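PDB 3IWG: acetyltransferase, GNAT family, which probably transfers an acyl group, such as acetyl from acetyl-coenzyme A, to an acceptor that is not known, as other GNAT-family enzymes do. Local coordinates for residues 67-72 with 80-85; 85-90 with 114-119. One frame throughout, in Å; residues are numbered along the deposited sequence.

Contact 1 of 2, residues 67-72 with 80-85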
loop_
_atom_site.group_PDB
_atom_site.type_symbol
_atom_site.label_atom_id
_atom_site.label_comp_id
_atom_site.label_asym_id
_atom_site.label_seq_id
_atom_site.Cartn_x
_atom_site.Cartn_y
_atom_site.Cartn_z
ATOM N N LEU A 67 5.933 10.407 -19.772
ATOM C CA LEU A 67 4.790 9.569 -19.549
ATOM C C LEU A 67 3.539 10.275 -20.039
ATOM O O LEU A 67 2.602 9.617 -20.440
ATOM C CB LEU A 67 4.656 9.215 -18.027
ATOM C CG LEU A 67 5.714 8.273 -17.365
ATOM C CD1 LEU A 67 5.285 7.750 -15.932
ATOM C CD2 LEU A 67 6.095 7.040 -18.216
ATOM N N GLN A 68 3.507 11.608 -19.947
ATOM C CA GLN A 68 2.325 12.408 -20.313
ATOM C C GLN A 68 2.801 13.745 -20.896
ATOM O O GLN A 68 3.843 14.270 -20.477
ATOM C CB GLN A 68 1.441 12.672 -19.085
ATOM C CG GLN A 68 0.850 11.440 -18.445
ATOM C CD GLN A 68 -0.067 11.757 -17.233
ATOM O OE1 GLN A 68 0.101 12.766 -16.562
ATOM N NE2 GLN A 68 -1.020 10.859 -16.949
ATOM N N TYR A 69 2.046 14.255 -21.861
ATOM C CA TYR A 69 2.300 15.554 -22.486
ATOM C C TYR A 69 0.975 16.125 -22.995
ATOM O O TYR A 69 0.143 15.404 -23.582
ATOM C CB TYR A 69 3.249 15.416 -23.641
ATOM C CG TYR A 69 3.489 16.704 -24.425
ATOM C CD1 TYR A 69 2.609 17.137 -25.421
ATOM C CD2 TYR A 69 4.619 17.484 -24.171
ATOM C CE1 TYR A 69 2.854 18.339 -26.131
ATOM C CE2 TYR A 69 4.856 18.661 -24.852
ATOM C CZ TYR A 69 3.990 19.069 -25.843
ATOM O OH TYR A 69 4.294 20.214 -26.500
ATOM N N TYR A 70 0.756 17.402 -22.747
ATOM C CA TYR A 70 -0.489 18.013 -23.157
ATOM C C TYR A 70 -0.304 19.515 -23.255
ATOM O O TYR A 70 0.229 20.132 -22.329
ATOM C CB TYR A 70 -1.613 17.685 -22.174
ATOM C CG TYR A 70 -2.907 18.344 -22.523
ATOM C CD1 TYR A 70 -3.781 17.740 -23.399
ATOM C CD2 TYR A 70 -3.235 19.594 -22.026
ATOM C CE1 TYR A 70 -4.956 18.322 -23.762
ATOM C CE2 TYR A 70 -4.434 20.205 -22.374
ATOM C CZ TYR A 70 -5.289 19.567 -23.263
ATOM O OH TYR A 70 -6.476 20.144 -23.650
ATOM N N LEU A 71 -0.749 20.086 -24.373
ATOM C CA LEU A 71 -0.899 21.551 -24.552
ATOM C C LEU A 71 -2.316 21.891 -24.946
ATOM O O LEU A 71 -2.926 21.188 -25.748
ATOM C CB LEU A 71 -0.003 22.052 -25.677
ATOM C CG LEU A 71 1.134 22.937 -25.211
ATOM C CD1 LEU A 71 1.954 23.388 -26.406
ATOM C CD2 LEU A 71 0.623 24.137 -24.429
ATOM N N GLN A 72 -2.848 22.971 -24.412
ATOM C CA GLN A 72 -4.153 23.408 -24.877
ATOM C C GLN A 72 -4.219 23.377 -26.429
ATOM O O GLN A 72 -3.216 23.617 -27.147
ATOM C CB GLN A 72 -4.537 24.759 -24.303
ATOM C CG GLN A 72 -5.301 24.612 -22.999
ATOM C CD GLN A 72 -5.204 25.832 -22.137
ATOM O OE1 GLN A 72 -4.717 26.874 -22.586
ATOM N NE2 GLN A 72 -5.651 25.720 -20.880
ATOM N N GLN A 80 4.832 21.755 -31.402
ATOM C CA GLN A 80 5.874 21.041 -32.097
ATOM C C GLN A 80 7.234 21.605 -31.745
ATOM O O GLN A 80 8.176 20.844 -31.521
ATOM C CB GLN A 80 5.639 21.115 -33.621
ATOM C CG GLN A 80 4.289 20.532 -34.066
ATOM C CD GLN A 80 4.064 20.541 -35.579
ATOM O OE1 GLN A 80 2.975 20.882 -36.032
ATOM N NE2 GLN A 80 5.081 20.151 -36.363
ATOM N N GLU A 81 7.342 22.933 -31.740
ATOM C CA GLU A 81 8.576 23.634 -31.351
ATOM C C GLU A 81 8.936 23.151 -29.961
ATOM O O GLU A 81 10.060 22.716 -29.705
ATOM C CB GLU A 81 8.379 25.169 -31.299
ATOM C CG GLU A 81 8.400 25.934 -32.618
ATOM C CD GLU A 81 8.353 27.492 -32.432
ATOM O OE1 GLU A 81 9.403 28.155 -32.611
ATOM O OE2 GLU A 81 7.277 28.068 -32.119
ATOM N N LEU A 82 7.952 23.189 -29.071
ATOM C CA LEU A 82 8.137 22.761 -27.667
ATOM C C LEU A 82 8.636 21.314 -27.511
ATOM O O LEU A 82 9.721 21.052 -26.987
ATOM C CB LEU A 82 6.841 22.969 -26.879
ATOM C CG LEU A 82 6.921 22.610 -25.384
ATOM C CD1 LEU A 82 8.094 23.335 -24.672
ATOM C CD2 LEU A 82 5.595 22.881 -24.695
ATOM N N PHE A 83 7.857 20.377 -28.005
ATOM C CA PHE A 83 8.239 18.985 -27.907
ATOM C C PHE A 83 9.639 18.711 -28.463
ATOM O O PHE A 83 10.408 17.980 -27.850
ATOM C CB PHE A 83 7.203 18.085 -28.589
ATOM C CG PHE A 83 7.258 16.649 -28.130
ATOM C CD1 PHE A 83 8.197 15.778 -28.649
ATOM C CD2 PHE A 83 6.376 16.188 -27.169
ATOM C CE1 PHE A 83 8.249 14.509 -28.215
ATOM C CE2 PHE A 83 6.412 14.903 -26.757
ATOM C CZ PHE A 83 7.341 14.059 -27.269
ATOM N N THR A 84 9.956 19.277 -29.626
ATOM C CA THR A 84 11.284 19.134 -30.226
ATOM C C THR A 84 12.383 19.639 -29.283
ATOM O O THR A 84 13.360 18.952 -29.051
ATOM C CB THR A 84 11.368 19.881 -31.599
ATOM O OG1 THR A 84 10.524 19.225 -32.560
ATOM C CG2 THR A 84 12.816 19.948 -32.125
ATOM N N LEU A 85 12.225 20.847 -28.757
ATOM C CA LEU A 85 13.162 21.423 -27.782
ATOM C C LEU A 85 13.378 20.482 -26.610
ATOM O O LEU A 85 14.506 20.205 -26.205
ATOM C CB LEU A 85 12.596 22.749 -27.257
ATOM C CG LEU A 85 13.238 23.483 -26.078
ATOM C CD1 LEU A 85 14.662 23.865 -26.387
ATOM C CD2 LEU A 85 12.452 24.749 -25.804
#
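Tyr69 and Leu71 of strand 65-71 pack against Leu82 and Phe83 of helix 76-87 in a buried, apolar strand-helix contact. Strand, helix and strand 99-103 form a beta-alpha-beta crossover of the GNAT fold, and the helix runs nearly antiparallel to the first strand (152°), the short axes 10.5 Å apart at their closest. An edge-to-face aromatic pair is central: Phe83 turns its edge onto one face of Tyr69, with ring centroids 5.1 Å apart and planes at 73°. Phe83 CD2 makes the touch, 3.7 Å from Tyr69 CD2 and offset toward the rim of the ring. With CG anti to the backbone N (chi1 175°), Tyr69 reaches out from the strand to the helix, where its OH is hydrogen-bonded to Ser79 OG. Leu112 of helix 107-116 also touches both side chains. An alanine in place of Tyr69 is likely to leave the Phe83 edge without its aromatic face and Ser79 without its hydroxyl partner. Leu82 fills in beside the rings: its CD2 approaches the phenol obliquely, 3.5 Å from Tyr69 OH, and also meets Leu71, with Leu82 CD2 lying 4.1 Å from Leu71 CD1.

Contact 2 of 2, residues 85-90 with 114-119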
loop_
_atom_site.group_PDB
_atom_site.type_symbol
_atom_site.label_atom_id
_atom_site.label_comp_id
_atom_site.label_asym_id
_atom_site.label_seq_id
_atom_site.Cartn_x
_atom_site.Cartn_y
_atom_site.Cartn_z
ATOM N N LEU A 85 12.225 20.847 -28.757
ATOM C CA LEU A 85 13.162 21.423 -27.782
ATOM C C LEU A 85 13.378 20.482 -26.610
ATOM O O LEU A 85 14.506 20.205 -26.205
ATOM C CB LEU A 85 12.596 22.749 -27.257
ATOM C CG LEU A 85 13.238 23.483 -26.078
ATOM C CD1 LEU A 85 14.662 23.865 -26.387
ATOM C CD2 LEU A 85 12.452 24.749 -25.804
ATOM N N ILE A 86 12.275 19.984 -26.067
ATOM C CA ILE A 86 12.339 19.067 -24.928
ATOM C C ILE A 86 12.968 17.732 -25.322
ATOM O O ILE A 86 13.821 17.249 -24.594
ATOM C CB ILE A 86 10.958 18.829 -24.276
ATOM C CG1 ILE A 86 10.330 20.151 -23.822
ATOM C CG2 ILE A 86 11.099 17.935 -23.051
ATOM C CD1 ILE A 86 8.836 20.074 -23.637
ATOM N N SER A 87 12.563 17.157 -26.463
ATOM C CA SER A 87 13.142 15.873 -26.976
ATOM C C SER A 87 14.615 15.942 -27.426
ATOM O O SER A 87 15.321 14.936 -27.319
ATOM C CB SER A 87 12.278 15.240 -28.098
ATOM O OG SER A 87 11.835 16.179 -29.069
ATOM N N GLN A 88 15.068 17.093 -27.939
ATOM C CA GLN A 88 16.507 17.326 -28.222
ATOM C C GLN A 88 17.256 17.972 -27.041
ATOM O O GLN A 88 18.246 18.677 -27.242
ATOM C CB GLN A 88 16.714 18.172 -29.498
ATOM C CG GLN A 88 16.938 17.354 -30.787
ATOM C CD GLN A 88 15.634 16.738 -31.336
ATOM O OE1 GLN A 88 14.732 16.353 -30.566
ATOM N NE2 GLN A 88 15.531 16.655 -32.673
ATOM N N GLN A 89 16.759 17.744 -25.822
ATOM C CA GLN A 89 17.495 18.010 -24.576
ATOM C C GLN A 89 17.948 19.456 -24.374
ATOM O O GLN A 89 18.903 19.713 -23.648
ATOM C CB GLN A 89 18.706 17.083 -24.498
ATOM C CG GLN A 89 18.411 15.663 -24.953
ATOM C CD GLN A 89 19.246 14.664 -24.222
ATOM O OE1 GLN A 89 20.463 14.847 -24.070
ATOM N NE2 GLN A 89 18.603 13.593 -23.744
ATOM N N ASN A 90 17.244 20.393 -24.996
ATOM C CA ASN A 90 17.555 21.814 -24.844
ATOM C C ASN A 90 16.690 22.517 -23.773
ATOM O O ASN A 90 16.743 23.747 -23.672
ATOM C CB ASN A 90 17.388 22.551 -26.182
ATOM C CG ASN A 90 18.066 21.850 -27.351
ATOM O OD1 ASN A 90 17.609 21.961 -28.490
ATOM N ND2 ASN A 90 19.151 21.130 -27.080
ATOM N N LEU A 114 6.301 10.309 -32.580
ATOM C CA LEU A 114 6.583 9.831 -33.938
ATOM C C LEU A 114 7.552 10.768 -34.630
ATOM O O LEU A 114 8.568 10.304 -35.095
ATOM C CB LEU A 114 5.296 9.655 -34.761
ATOM C CG LEU A 114 4.497 8.431 -34.311
ATOM C CD1 LEU A 114 3.084 8.406 -34.856
ATOM C CD2 LEU A 114 5.266 7.160 -34.664
ATOM N N ASP A 115 7.261 12.078 -34.611
ATOM C CA ASP A 115 8.077 13.106 -35.283
ATOM C C ASP A 115 9.499 13.124 -34.787
ATOM O O ASP A 115 10.435 13.344 -35.538
ATOM C CB ASP A 115 7.508 14.539 -35.032
ATOM C CG ASP A 115 6.177 14.829 -35.789
ATOM O OD1 ASP A 115 5.825 14.045 -36.701
ATOM O OD2 ASP A 115 5.494 15.851 -35.491
ATOM N N ASN A 116 9.678 12.894 -33.494
ATOM C CA ASN A 116 10.957 13.209 -32.900
ATOM C C ASN A 116 11.762 12.043 -32.437
ATOM O O ASN A 116 12.800 12.247 -31.821
ATOM C CB ASN A 116 10.727 14.127 -31.720
ATOM C CG ASN A 116 10.152 15.409 -32.128
ATOM O OD1 ASN A 116 10.873 16.304 -32.550
ATOM N ND2 ASN A 116 8.834 15.532 -31.992
ATOM N N SER A 117 11.307 10.829 -32.708
ATOM C CA SER A 117 11.986 9.662 -32.122
ATOM C C SER A 117 12.831 8.947 -33.145
ATOM O O SER A 117 12.545 8.985 -34.338
ATOM C CB SER A 117 10.973 8.706 -31.519
ATOM O OG SER A 117 10.182 9.394 -30.566
ATOM N N ALA A 118 13.872 8.294 -32.659
ATOM C CA ALA A 118 14.751 7.522 -33.513
ATOM C C ALA A 118 14.195 6.111 -33.638
ATOM O O ALA A 118 13.964 5.636 -34.751
ATOM C CB ALA A 118 16.170 7.469 -32.923
ATOM N N THR A 119 13.999 5.432 -32.497
ATOM C CA THR A 119 13.599 4.026 -32.495
ATOM C C THR A 119 12.412 3.778 -31.592
ATOM O O THR A 119 11.945 4.671 -30.848
ATOM C CB THR A 119 14.766 3.097 -32.086
ATOM O OG1 THR A 119 15.226 3.467 -30.775
ATOM C CG2 THR A 119 15.947 3.149 -33.122
#
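Ser87 and Asn116, two buried polar residues, meet near the C-terminal ends of two helices without a hydrogen bond between them. Their CA atoms are 6.9 Å apart, and the segments bury just 98 Å² together. The touch is made by the serine hydroxyl against the root of the asparagine side chain: Ser87 OG is 3.5 Å from Asn116 CB, while Asn116 OD1 lies 3.6 Å from the same Ser87 OG. The polar ends are satisfied by other partners. Ser87 OG sits between its backbone N and carbonyl carbon (chi1 44°), which folds it back on the preceding turn, within hydrogen-bonding range of the carbonyl oxygens of Phe83 and Thr84. In Asn116, CG lies anti to the carbonyl carbon (chi1 -64°), which points the amide at helix 76-87. Its ND2 is hydrogen-bonded to Leu112 O, one turn back in its own helix, and its OD1 probably accepts a bond from Thr84 on the facing helix, so both ends of the amide would be held and its rotation restricted. Just beyond Ser87 the chain ends its helix in a Schellman motif: Gln89, with positive phi (59°), is the C-prime residue, Asn90 N bonds to Leu85 O at 3.0 Å, and Gln89 N bonds to Ile86 O at 3.2 Å. Past Asn116, Ser117 leaves helical geometry, and its OG is bonded back to Cys113 O. Ala118 and Thr119 then face Glu272 across a classic beta bulge. The contact thus joins the ends of helices 76-87 and 107-116 close to the last strand of the chain, 262-273: Ser87 touches Phe273, Ser117 touches Phe271, and strand 117-129 sets off alongside 262-273.

How the contacts relate
Contacts 1 and 2 follow one another along helix 76-87 and share Leu85, their centres 10 Å apart. Contact 1 fixes the helix to strand 65-71; contact 2, formed by residues further along the chain, ties its C-terminal end to that of helix 107-116. Asn116 bridges the two, for besides its part in contact 2 its ND2 packs 3.4 Å from Phe83 CD1. It thus links the end of helix 107-116 to the residues of helix 76-87 that pack on strand 65-71. Helix 76-87 is the shared element, held by the strand along its length and by helix 107-116 at its C-terminal end, within the N-terminal of two GNAT-like regions.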